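Side-chain contact in putative PTS system, cellobiose-specific IIA component (Streptococcus mutans, PDB 3L8R), which probably serves as the IIA component of a cellobiose phosphotransferase system, a magnesium-binding trimer that passes phosphoryl groups on during sugar uptake: residues A[57-60]-A[61-64]. Sequence-based numbering, arbitrary orientation.
Sequences EQKL and QEAN
Lys59 and Glu62 meet one turn apart on helix 53-82, where i to i+4 backbone bonds run from Ala63 N to Lys59 O at 2.8 Å, nearly straight at 170°, and from Glu62 N to Gln58 O at 3.0 Å. The turn is less regular at Gln61 N, which shares itself between weak bonds to Glu57 O and Gln58 O. Asn64 N reaches Leu60 O at 3.3 Å.

The side-chain contact is an i to i+3 salt bridge. Lys59 and Glu62 lie side by side and point the same way, so the carboxylate meets the lysine chain along its flank as well as at its end. Lys59 NZ sits almost evenly between the two oxygens, 3.3 Å from Glu62 OE1 and 3.4 Å from Glu62 OE2, both weak as hydrogen bonds. Lys59 CD is equally near, 3.3 Å from Glu62 OE2. Bends at chi2 (42°) and chi4 (80°) fold the lysine chain so that its ammonium comes round to the carboxylate. Ala63 CB packs 3.4 Å from Lys59 O on the buried side of the turn.

In the three-helix bundle, Ala63 faces Val41 of helix 20-49, while Leu60, buried, touches Ala44 of that helix and Ala110 of helix 91-118. Lys59 also touches Ile40 and Ala44, with a long, weak ion pair to Glu43.

Two carboxylates near one ammonium would probably favour its protonated form, and the long, evenly divided grip suggests chiefly electrostatic pairing at the margin of the helix 20-49 interface.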
ATOM      1  N   GLU A  57      -0.500  13.904  17.341  1.00 31.00           N
ATOM      2  CA  GLU A  57       0.306  12.855  17.941  1.00 31.05           C
ATOM      3  C   GLU A  57      -0.531  11.808  18.652  1.00 31.05           C
ATOM      4  O   GLU A  57      -0.244  10.584  18.529  1.00 30.27           O
ATOM      5  CB  GLU A  57       1.369  13.393  18.879  1.00 31.52           C
ATOM      6  CG  GLU A  57       2.174  12.240  19.481  1.00 32.10           C
ATOM      7  CD  GLU A  57       3.445  12.666  20.183  1.00 34.74           C
ATOM      8  OE1 GLU A  57       4.171  11.753  20.638  1.00 38.06           O
ATOM      9  OE2 GLU A  57       3.727  13.884  20.291  1.00 34.76           O
ATOM     10  N   GLN A  58      -1.551  12.299  19.374  1.00 30.68           N
ATOM     11  CA  GLN A  58      -2.529  11.463  20.102  1.00 30.46           C
ATOM     12  C   GLN A  58      -3.357  10.637  19.148  1.00 29.45           C
ATOM     13  O   GLN A  58      -3.550   9.442  19.372  1.00 29.73           O
ATOM     14  CB  GLN A  58      -3.478  12.315  20.982  1.00 30.86           C
ATOM     15  CG  GLN A  58      -2.899  12.725  22.327  1.00 32.16           C
ATOM     16  CD  GLN A  58      -3.594  13.933  22.944  1.00 36.51           C
ATOM     17  OE1 GLN A  58      -4.526  14.510  22.342  1.00 38.06           O
ATOM     18  NE2 GLN A  58      -3.153  14.328  24.169  1.00 34.33           N
ATOM     19  N   LYS A  59      -3.853  11.277  18.095  1.00 27.90           N
ATOM     20  CA  LYS A  59      -4.633  10.587  17.085  1.00 27.23           C
ATOM     21  C   LYS A  59      -3.828   9.501  16.373  1.00 26.68           C
ATOM     22  O   LYS A  59      -4.340   8.389  16.125  1.00 25.90           O
ATOM     23  CB  LYS A  59      -5.205  11.598  16.100  1.00 28.17           C
ATOM     24  CG  LYS A  59      -6.713  11.956  16.303  1.00 30.32           C
ATOM     25  CD  LYS A  59      -7.157  12.146  17.778  1.00 31.68           C
ATOM     26  CE  LYS A  59      -8.608  12.608  17.837  1.00 31.94           C
ATOM     27  NZ  LYS A  59      -9.590  11.497  17.675  1.00 30.90           N
ATOM     28  N   LEU A  60      -2.559   9.792  16.074  1.00 25.81           N
ATOM     29  CA  LEU A  60      -1.652   8.718  15.598  1.00 26.32           C
ATOM     30  C   LEU A  60      -1.538   7.526  16.538  1.00 26.50           C
ATOM     31  O   LEU A  60      -1.342   6.421  16.089  1.00 27.75           O
ATOM     32  CB  LEU A  60      -0.269   9.232  15.173  1.00 25.41           C
ATOM     33  CG  LEU A  60      -0.347  10.099  13.918  1.00 26.14           C
ATOM     34  CD1 LEU A  60       0.922  10.892  13.647  1.00 25.77           C
ATOM     35  CD2 LEU A  60      -0.749   9.252  12.686  1.00 27.24           C
ATOM     36  N   GLN A  61      -1.693   7.731  17.830  1.00 27.49           N
ATOM     37  CA  GLN A  61      -1.682   6.601  18.766  1.00 28.94           C
ATOM     38  C   GLN A  61      -3.034   5.853  18.819  1.00 28.92           C
ATOM     39  O   GLN A  61      -3.080   4.614  18.992  1.00 29.27           O
ATOM     40  CB  GLN A  61      -1.231   7.040  20.178  1.00 29.38           C
ATOM     41  CG  GLN A  61      -0.804   5.863  21.036  1.00 34.90           C
ATOM     42  CD  GLN A  61      -0.748   6.146  22.552  1.00 42.56           C
ATOM     43  OE1 GLN A  61      -0.448   5.236  23.345  1.00 45.62           O
ATOM     44  NE2 GLN A  61      -1.035   7.393  22.959  1.00 44.18           N
ATOM     45  N   GLU A  62      -4.138   6.579  18.693  1.00 28.48           N
ATOM     46  CA  GLU A  62      -5.425   5.903  18.634  1.00 28.63           C
ATOM     47  C   GLU A  62      -5.510   5.064  17.396  1.00 27.61           C
ATOM     48  O   GLU A  62      -6.023   3.959  17.443  1.00 27.59           O
ATOM     49  CB  GLU A  62      -6.546   6.891  18.476  1.00 29.41           C
ATOM     50  CG  GLU A  62      -7.088   7.437  19.683  1.00 30.84           C
ATOM     51  CD  GLU A  62      -7.951   8.601  19.329  1.00 35.71           C
ATOM     52  OE1 GLU A  62      -8.908   8.409  18.502  1.00 36.10           O
ATOM     53  OE2 GLU A  62      -7.653   9.693  19.876  1.00 35.80           O
ATOM     54  N   ALA A  63      -5.082   5.643  16.275  1.00 26.93           N
ATOM     55  CA  ALA A  63      -5.077   4.946  14.992  1.00 26.33           C
ATOM     56  C   ALA A  63      -4.345   3.643  15.197  1.00 25.80           C
ATOM     57  O   ALA A  63      -4.836   2.580  14.840  1.00 25.97           O
ATOM     58  CB  ALA A  63      -4.392   5.794  13.885  1.00 25.53           C
ATOM     59  N   ASN A  64      -3.183   3.729  15.810  1.00 25.84           N
ATOM     60  CA  ASN A  64      -2.469   2.532  16.207  1.00 27.28           C
ATOM     61  C   ASN A  64      -3.276   1.555  17.084  1.00 27.32           C
ATOM     62  O   ASN A  64      -3.303   0.347  16.786  1.00 28.62           O
ATOM     63  CB  ASN A  64      -1.122   2.884  16.855  1.00 27.81           C
ATOM     64  CG  ASN A  64      -0.060   1.837  16.566  1.00 30.19           C
ATOM     65  OD1 ASN A  64       0.634   1.418  17.468  1.00 34.18           O
ATOM     66  ND2 ASN A  64       0.055   1.397  15.300  1.00 30.03           N
TER